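Local coordinates for protein microbial collagenase (Bacillus anthracis, PDB 5SV5) that probably serves collagen breakdown by a secreted bacterial collagenase, as a sodium-bound, all-beta accessory domain C-terminal to the peptidase, at residues G18-I21 and T26-Y29; I39-L44 and W53-E58; I49-V54 and G98-S103. All blocks are in the same frame, centred on the assembly; numbering follows the deposited sequence.

The three contacts join strands that face each other across a beta sandwich, and no hydrogen bond links the two segments of any of them. Contact 1 is partly buried, at one edge. One sodium joins its segments through a carboxylate and a carbonyl; a second sits beside it. Contact 2 is fully apolar, and its centre lies about 4 Å from the centre of the chain. Contact 3 is also buried but lies nearer one end, where a loop takes part. Contacts 2 and 3 both use strand 51-57 and share Trp53. Contacts 1 and 3 meet where Tyr100 hydrogen-bonds Asp27 and Tyr29. Strands 37-45 and 98-104 are sheet neighbours.

Contact 1. Residues G18-I21 and T26-Y29; sequences GSLI and TDVY. With NA (sodium ion), chain B; NA (sodium ion), chain D.
The carboxylate of Asp27 is the flat group that faces strand 14-20. One sodium ion (chain B) sits between its two oxygens, 2.4 Å from OD1 and 2.7 Å from OD2 of Asp27, so the carboxylate is a bidentate ligand. Leu20 lies above one face of the carboxylate, with CD2 3.9 Å from Asp27 OD2. The same methyl also reaches the backbone of the other strand, 3.8 Å from Thr26 N. Asp27 has CG anti to its carbonyl carbon, chi1 -70°, which carries the carboxylate toward Ser19. Ser19 O completes the link by binding the same sodium at 2.3 Å. Ser19 O and Asp27 OD2 are close, but the metal joins them and no hydrogen bond does. The two strands are consecutive in the chain and run nearly antiparallel, at 147°. They do not form a hairpin, because they belong to opposite sheets of the sandwich; the axes of the short segments come within 7.6 Å. The first sodium therefore clips the two sheets together at an edge; the second is held by strand 26-33 and the loop. The paired site is reminiscent of the dual calcium site of related clostridial collagen-binding domains, although sodium, not calcium, is seen here. Asp27 OD1 also binds the second sodium (chain D) at 2.3 Å and so bridges both ions. Thr26 O is a further ligand of that ion. Asp24, from the connecting loop, uses one oxygen for each sodium, and two waters fill out each shell. Water 1, bound to the first sodium, accepts a hydrogen bond from Ser19 N at 2.9 Å. Asp27 OD2 is also hydrogen-bonded to Tyr100 OH, which in turn hydrogen-bonds Tyr29 OH.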
# COMPACT_ATOMS: atom_id res chain seq x y z
N GLY A 18 6.82 -8.07 -2.05
CA GLY A 18 7.72 -7.39 -1.14
C GLY A 18 7.84 -8.18 0.15
O GLY A 18 7.23 -9.27 0.31
N SER A 19 8.64 -7.66 1.08
CA SER A 19 8.76 -8.29 2.37
C SER A 19 8.90 -7.24 3.44
O SER A 19 9.35 -6.11 3.19
CB SER A 19 9.93 -9.27 2.41
OG SER A 19 11.15 -8.59 2.29
N LEU A 20 8.51 -7.63 4.65
CA LEU A 20 8.62 -6.80 5.85
C LEU A 20 9.29 -7.67 6.91
O LEU A 20 8.64 -8.17 7.84
CB LEU A 20 7.25 -6.28 6.30
CG LEU A 20 6.51 -5.40 5.28
CD1 LEU A 20 5.08 -5.17 5.73
CD2 LEU A 20 7.21 -4.07 5.05
N ILE A 21 10.59 -7.83 6.78
CA ILE A 21 11.37 -8.72 7.63
C ILE A 21 12.23 -7.90 8.58
O ILE A 21 12.90 -6.94 8.16
CB ILE A 21 12.19 -9.69 6.75
CG1 ILE A 21 11.23 -10.64 6.02
CG2 ILE A 21 13.23 -10.44 7.57
CD1 ILE A 21 11.85 -11.39 4.87
N THR A 26 8.17 -0.80 6.83
CA THR A 26 7.36 -0.02 5.89
C THR A 26 7.96 -0.04 4.51
O THR A 26 9.17 0.16 4.35
CB THR A 26 7.29 1.46 6.35
OG1 THR A 26 6.72 1.53 7.66
CG2 THR A 26 6.43 2.29 5.41
N ASP A 27 7.12 -0.29 3.50
CA ASP A 27 7.44 -0.08 2.09
C ASP A 27 6.52 1.00 1.55
O ASP A 27 5.33 1.05 1.87
CB ASP A 27 7.24 -1.36 1.28
CG ASP A 27 8.26 -2.44 1.58
OD1 ASP A 27 9.36 -2.14 2.07
OD2 ASP A 27 7.98 -3.62 1.27
N VAL A 28 7.06 1.86 0.70
CA VAL A 28 6.29 2.94 0.09
C VAL A 28 6.28 2.78 -1.42
O VAL A 28 7.32 2.49 -2.04
CB VAL A 28 6.85 4.33 0.48
CG1 VAL A 28 5.98 5.45 -0.07
CG2 VAL A 28 6.97 4.44 1.99
N TYR A 29 5.10 2.98 -2.00
CA TYR A 29 4.91 2.96 -3.44
C TYR A 29 4.26 4.27 -3.85
O TYR A 29 3.52 4.88 -3.07
CB TYR A 29 4.00 1.80 -3.86
CG TYR A 29 4.56 0.46 -3.50
CD1 TYR A 29 4.38 -0.09 -2.24
CD2 TYR A 29 5.31 -0.27 -4.42
CE1 TYR A 29 4.91 -1.34 -1.91
CE2 TYR A 29 5.86 -1.50 -4.10
CZ TYR A 29 5.66 -2.04 -2.84
OH TYR A 29 6.21 -3.27 -2.55
NA NA B . 10.38 -4.33 2.18
NA NA D . 10.91 -1.00 3.28
O HOH W 1 10.08 -5.38 0.05
O HOH W 2 12.54 -4.33 1.06
O HOH W 3 12.78 -1.86 2.01
O HOH W 4 11.22 1.21 2.38

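Contact 2. Residues I39-L44 and W53-E58; sequences IDISVL and WVLHHE
Trp53 has CG between its backbone N and carbonyl carbon, chi1 63°, and this turns the indole toward strand 37-45. Ile41 answers with CG2 anti to the backbone N, its CG1 branch lying beside that N with chi1 -60°. CG2 therefore comes down on one face of the indole while CD1 reaches on toward Leu55. The methyl makes a CH-pi contact: Ile41 CG2 is 3.8 Å from the centroid of the six-membered ring of Trp53, displaced toward the rim. Ile41 CG2 lies 3.6 Å from both Trp53 CZ2 and Trp53 CE2. Ile41 CB lies 3.6 Å from Trp53 CZ2.

Val43 meets the other end of the indole. Its CG2 is 3.5 Å from Trp53 CD1 and approaches the ring obliquely; the two side chains run alongside each other with opposed directions. Ile41 CD1 touches Leu55 CD2 at 3.9 Å, which extends the apolar patch along the second strand. The polar end of the indole is satisfied in this buried place, because Trp53 NE1 is hydrogen-bonded to Ile75 O.

The segments are joined by side chains, not by backbone bonds. Their strand axes come within 9.4 Å at an angle of 152°, as expected of facing sheets in a beta sandwich. The contact lies near the middle of the sandwich core. On one side, strand 37-45 runs between strands 74-81 and 98-104, from which Ala77 adds to Trp53 and Leu102 to Ile41. On the other, strand 51-57 lies between strands 66-71 and 84-92, with Leu88 of the latter packing on both Trp53 and Leu55.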
# COMPACT_ATOMS: atom_id res chain seq x y z
N ILE A 39 -10.30 2.15 -8.46
CA ILE A 39 -9.19 1.25 -8.55
C ILE A 39 -9.39 0.22 -7.44
O ILE A 39 -10.29 0.35 -6.60
CB ILE A 39 -7.84 1.98 -8.48
CG1 ILE A 39 -7.73 2.79 -7.19
CG2 ILE A 39 -7.69 2.90 -9.68
CD1 ILE A 39 -6.37 3.42 -6.98
N ASP A 40 -8.58 -0.81 -7.51
CA ASP A 40 -8.58 -1.91 -6.59
C ASP A 40 -7.16 -2.08 -6.06
O ASP A 40 -6.24 -2.27 -6.86
CB ASP A 40 -9.03 -3.19 -7.30
CG ASP A 40 -9.33 -4.29 -6.34
OD1 ASP A 40 -8.39 -4.91 -5.85
OD2 ASP A 40 -10.52 -4.50 -6.05
N ILE A 41 -6.97 -1.95 -4.75
CA ILE A 41 -5.67 -2.18 -4.11
C ILE A 41 -5.82 -3.39 -3.19
O ILE A 41 -6.67 -3.38 -2.29
CB ILE A 41 -5.18 -0.95 -3.32
CG1 ILE A 41 -5.02 0.25 -4.27
CG2 ILE A 41 -3.87 -1.25 -2.60
CD1 ILE A 41 -4.62 1.54 -3.59
N SER A 42 -5.00 -4.41 -3.42
CA SER A 42 -5.07 -5.63 -2.66
C SER A 42 -3.67 -6.08 -2.28
O SER A 42 -2.79 -6.18 -3.14
CB SER A 42 -5.74 -6.71 -3.52
OG SER A 42 -5.80 -7.96 -2.89
N VAL A 43 -3.47 -6.37 -1.00
CA VAL A 43 -2.22 -6.92 -0.50
C VAL A 43 -2.51 -8.29 0.10
O VAL A 43 -3.38 -8.42 0.96
CB VAL A 43 -1.58 -6.00 0.55
CG1 VAL A 43 -0.38 -6.67 1.21
CG2 VAL A 43 -1.16 -4.68 -0.11
N LEU A 44 -1.79 -9.30 -0.38
CA LEU A 44 -1.90 -10.66 0.16
C LEU A 44 -0.85 -10.79 1.26
O LEU A 44 0.36 -10.69 1.01
CB LEU A 44 -1.69 -11.70 -0.94
CG LEU A 44 -2.67 -11.55 -2.12
CD1 LEU A 44 -2.39 -12.59 -3.19
CD2 LEU A 44 -4.12 -11.50 -1.71
N TRP A 53 -2.26 -1.55 5.03
CA TRP A 53 -1.79 -0.48 4.16
C TRP A 53 -2.72 0.72 4.28
O TRP A 53 -3.91 0.59 4.63
CB TRP A 53 -1.66 -0.93 2.69
CG TRP A 53 -2.92 -1.35 1.99
CD1 TRP A 53 -3.34 -2.63 1.78
CD2 TRP A 53 -3.92 -0.50 1.40
NE1 TRP A 53 -4.54 -2.64 1.10
CE2 TRP A 53 -4.92 -1.34 0.86
CE3 TRP A 53 -4.06 0.89 1.28
CZ2 TRP A 53 -6.06 -0.83 0.21
CZ3 TRP A 53 -5.20 1.39 0.66
CH2 TRP A 53 -6.18 0.53 0.13
N VAL A 54 -2.16 1.90 4.02
CA VAL A 54 -2.92 3.14 3.94
C VAL A 54 -2.45 3.91 2.70
O VAL A 54 -1.30 3.78 2.26
CB VAL A 54 -2.80 4.02 5.21
CG1 VAL A 54 -3.36 3.32 6.42
CG2 VAL A 54 -1.39 4.52 5.46
N LEU A 55 -3.34 4.73 2.15
CA LEU A 55 -3.09 5.47 0.93
C LEU A 55 -3.39 6.95 1.12
O LEU A 55 -4.44 7.29 1.68
CB LEU A 55 -4.01 4.94 -0.18
CG LEU A 55 -3.86 5.56 -1.57
CD1 LEU A 55 -2.60 5.07 -2.25
CD2 LEU A 55 -5.08 5.26 -2.42
N HIS A 56 -2.48 7.81 0.66
CA HIS A 56 -2.70 9.25 0.65
C HIS A 56 -2.59 9.80 -0.76
O HIS A 56 -1.64 9.50 -1.48
CB HIS A 56 -1.68 9.99 1.53
CG HIS A 56 -1.81 9.71 2.98
ND1 HIS A 56 -2.72 10.37 3.77
CD2 HIS A 56 -1.17 8.84 3.79
CE1 HIS A 56 -2.63 9.91 5.01
NE2 HIS A 56 -1.71 8.97 5.05
N HIS A 57 -3.55 10.65 -1.13
CA HIS A 57 -3.36 11.53 -2.28
C HIS A 57 -2.35 12.61 -1.85
O HIS A 57 -2.36 13.03 -0.69
CB HIS A 57 -4.70 12.15 -2.65
CG HIS A 57 -4.68 12.99 -3.88
ND1 HIS A 57 -4.40 14.33 -3.86
CD2 HIS A 57 -4.97 12.69 -5.17
CE1 HIS A 57 -4.48 14.81 -5.08
NE2 HIS A 57 -4.83 13.83 -5.90
N GLU A 58 -1.47 13.00 -2.79
CA GLU A 58 -0.39 13.99 -2.56
C GLU A 58 -0.84 15.21 -1.76
O GLU A 58 -0.11 15.79 -0.96
CB GLU A 58 0.19 14.48 -3.92
CG GLU A 58 -0.82 15.08 -4.92
CD GLU A 58 -0.21 15.55 -6.23
OE1 GLU A 58 -0.73 15.18 -7.31
OE2 GLU A 58 0.78 16.32 -6.19

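Contact 3. Residues I49-V54 and G98-S103; sequences IGMTWV and GTYELS
This is a buried apolar contact between the two sheets of the beta sandwich, close to one end of its core. It sets the start of strand 51-57, and the loop just before it, against strand 98-104. No hydrogen bond passes between the segments; the touching is done by two pairs of residues.

In the first pair, Ile49 points its side chain at the backbone of Gly98. Ile49 CD1 lies 3.9 Å from Gly98 N, and Ile49 CG2 lies 4.2 Å from Gly98 CA. Both branches lie against the backbone here, and the absence of a side chain on Gly98 is what lets Ile49 come this close. Gly98 is backbone hydrogen-bonded to Leu20, so this spot joins strand 14-20 to the same end of the fold. After Ile49 the chain makes an inverse gamma turn centred on Gly50 and enters the strand at Met51.

In the second pair, Met51, present as selenomethionine, crosses Tyr100 at about a right angle. Val43, Val90 and Leu20 also touch Met51, so strands of both sheets enclose it. The phenol end of Tyr100 leads on to Asp27 and the sodium site of contact 1. Tyr100 thus spans from the apolar interior to that site.

The chain of Met51 bends at its last torsion, chi3 -65°, which turns the methyl along the tyrosine. Met51 SE stays 4.1 Å from Tyr100 CB, while Met51 CE meets the ring obliquely, 4.0 Å from Tyr100 CD2.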
# COMPACT_ATOMS: atom_id res chain seq x y z
N ILE A 49 0.87 -11.92 9.22
CA ILE A 49 1.42 -11.06 10.26
C ILE A 49 0.51 -9.86 10.50
O ILE A 49 -0.51 -9.67 9.82
CB ILE A 49 2.87 -10.60 9.92
CG1 ILE A 49 2.91 -9.65 8.70
CG2 ILE A 49 3.76 -11.81 9.68
CD1 ILE A 49 4.24 -8.95 8.52
N GLY A 50 0.85 -9.05 11.49
CA GLY A 50 0.09 -7.83 11.77
C GLY A 50 0.54 -6.73 10.83
O GLY A 50 1.47 -5.99 11.14
N MSE A 51 -0.11 -6.65 9.67
CA MSE A 51 0.24 -5.66 8.64
C MSE A 51 -1.02 -5.10 8.00
O MSE A 51 -2.11 -5.69 8.09
CB MSE A 51 1.21 -6.25 7.60
CG MSE A 51 0.51 -7.34 6.77
SE MSE A 51 1.66 -7.95 5.27
CE MSE A 51 1.66 -6.24 4.31
N THR A 52 -0.86 -3.96 7.36
CA THR A 52 -1.95 -3.30 6.68
C THR A 52 -1.39 -2.35 5.64
O THR A 52 -0.19 -2.35 5.37
CB THR A 52 -2.89 -2.61 7.69
OG1 THR A 52 -4.10 -2.23 7.03
CG2 THR A 52 -2.25 -1.41 8.34
N TRP A 53 -2.26 -1.55 5.03
CA TRP A 53 -1.79 -0.48 4.16
C TRP A 53 -2.72 0.72 4.28
O TRP A 53 -3.91 0.59 4.63
CB TRP A 53 -1.66 -0.93 2.69
CG TRP A 53 -2.92 -1.35 1.99
CD1 TRP A 53 -3.34 -2.63 1.78
CD2 TRP A 53 -3.92 -0.50 1.40
NE1 TRP A 53 -4.54 -2.64 1.10
CE2 TRP A 53 -4.92 -1.34 0.86
CE3 TRP A 53 -4.06 0.89 1.28
CZ2 TRP A 53 -6.06 -0.83 0.21
CZ3 TRP A 53 -5.20 1.39 0.66
CH2 TRP A 53 -6.18 0.53 0.13
N VAL A 54 -2.16 1.90 4.02
CA VAL A 54 -2.92 3.14 3.94
C VAL A 54 -2.45 3.91 2.70
O VAL A 54 -1.30 3.78 2.26
CB VAL A 54 -2.80 4.02 5.21
CG1 VAL A 54 -3.36 3.32 6.42
CG2 VAL A 54 -1.39 4.52 5.46
N GLY A 98 7.19 -11.28 7.49
CA GLY A 98 6.37 -11.83 6.43
C GLY A 98 6.65 -11.21 5.09
O GLY A 98 7.32 -10.19 4.96
N THR A 99 6.16 -11.90 4.08
CA THR A 99 6.17 -11.47 2.70
C THR A 99 4.76 -11.08 2.28
O THR A 99 3.77 -11.48 2.92
CB THR A 99 6.70 -12.59 1.79
OG1 THR A 99 5.92 -13.76 2.02
CG2 THR A 99 8.16 -12.90 2.10
N TYR A 100 4.65 -10.34 1.18
CA TYR A 100 3.34 -9.95 0.69
C TYR A 100 3.37 -9.80 -0.82
O TYR A 100 4.44 -9.66 -1.43
CB TYR A 100 2.85 -8.64 1.37
CG TYR A 100 3.66 -7.41 1.02
CD1 TYR A 100 3.40 -6.69 -0.15
CD2 TYR A 100 4.72 -6.99 1.81
CE1 TYR A 100 4.14 -5.58 -0.49
CE2 TYR A 100 5.47 -5.87 1.48
CZ TYR A 100 5.18 -5.17 0.32
OH TYR A 100 5.91 -4.05 -0.03
N GLU A 101 2.18 -9.80 -1.42
CA GLU A 101 2.02 -9.49 -2.84
C GLU A 101 1.01 -8.36 -2.99
O GLU A 101 -0.14 -8.49 -2.55
CB GLU A 101 1.59 -10.69 -3.67
CG GLU A 101 1.72 -10.40 -5.17
CD GLU A 101 1.68 -11.66 -6.01
OE1 GLU A 101 2.23 -11.64 -7.13
OE2 GLU A 101 1.13 -12.68 -5.55
N LEU A 102 1.46 -7.27 -3.59
CA LEU A 102 0.63 -6.10 -3.84
C LEU A 102 0.12 -6.08 -5.26
O LEU A 102 0.89 -6.29 -6.20
CB LEU A 102 1.49 -4.83 -3.63
CG LEU A 102 0.90 -3.51 -4.12
CD1 LEU A 102 -0.34 -3.12 -3.34
CD2 LEU A 102 1.95 -2.41 -4.04
N SER A 103 -1.18 -5.84 -5.42
CA SER A 103 -1.79 -5.61 -6.71
C SER A 103 -2.52 -4.28 -6.71
O SER A 103 -3.21 -3.91 -5.74
CB SER A 103 -2.77 -6.72 -7.05
OG SER A 103 -2.10 -7.94 -7.30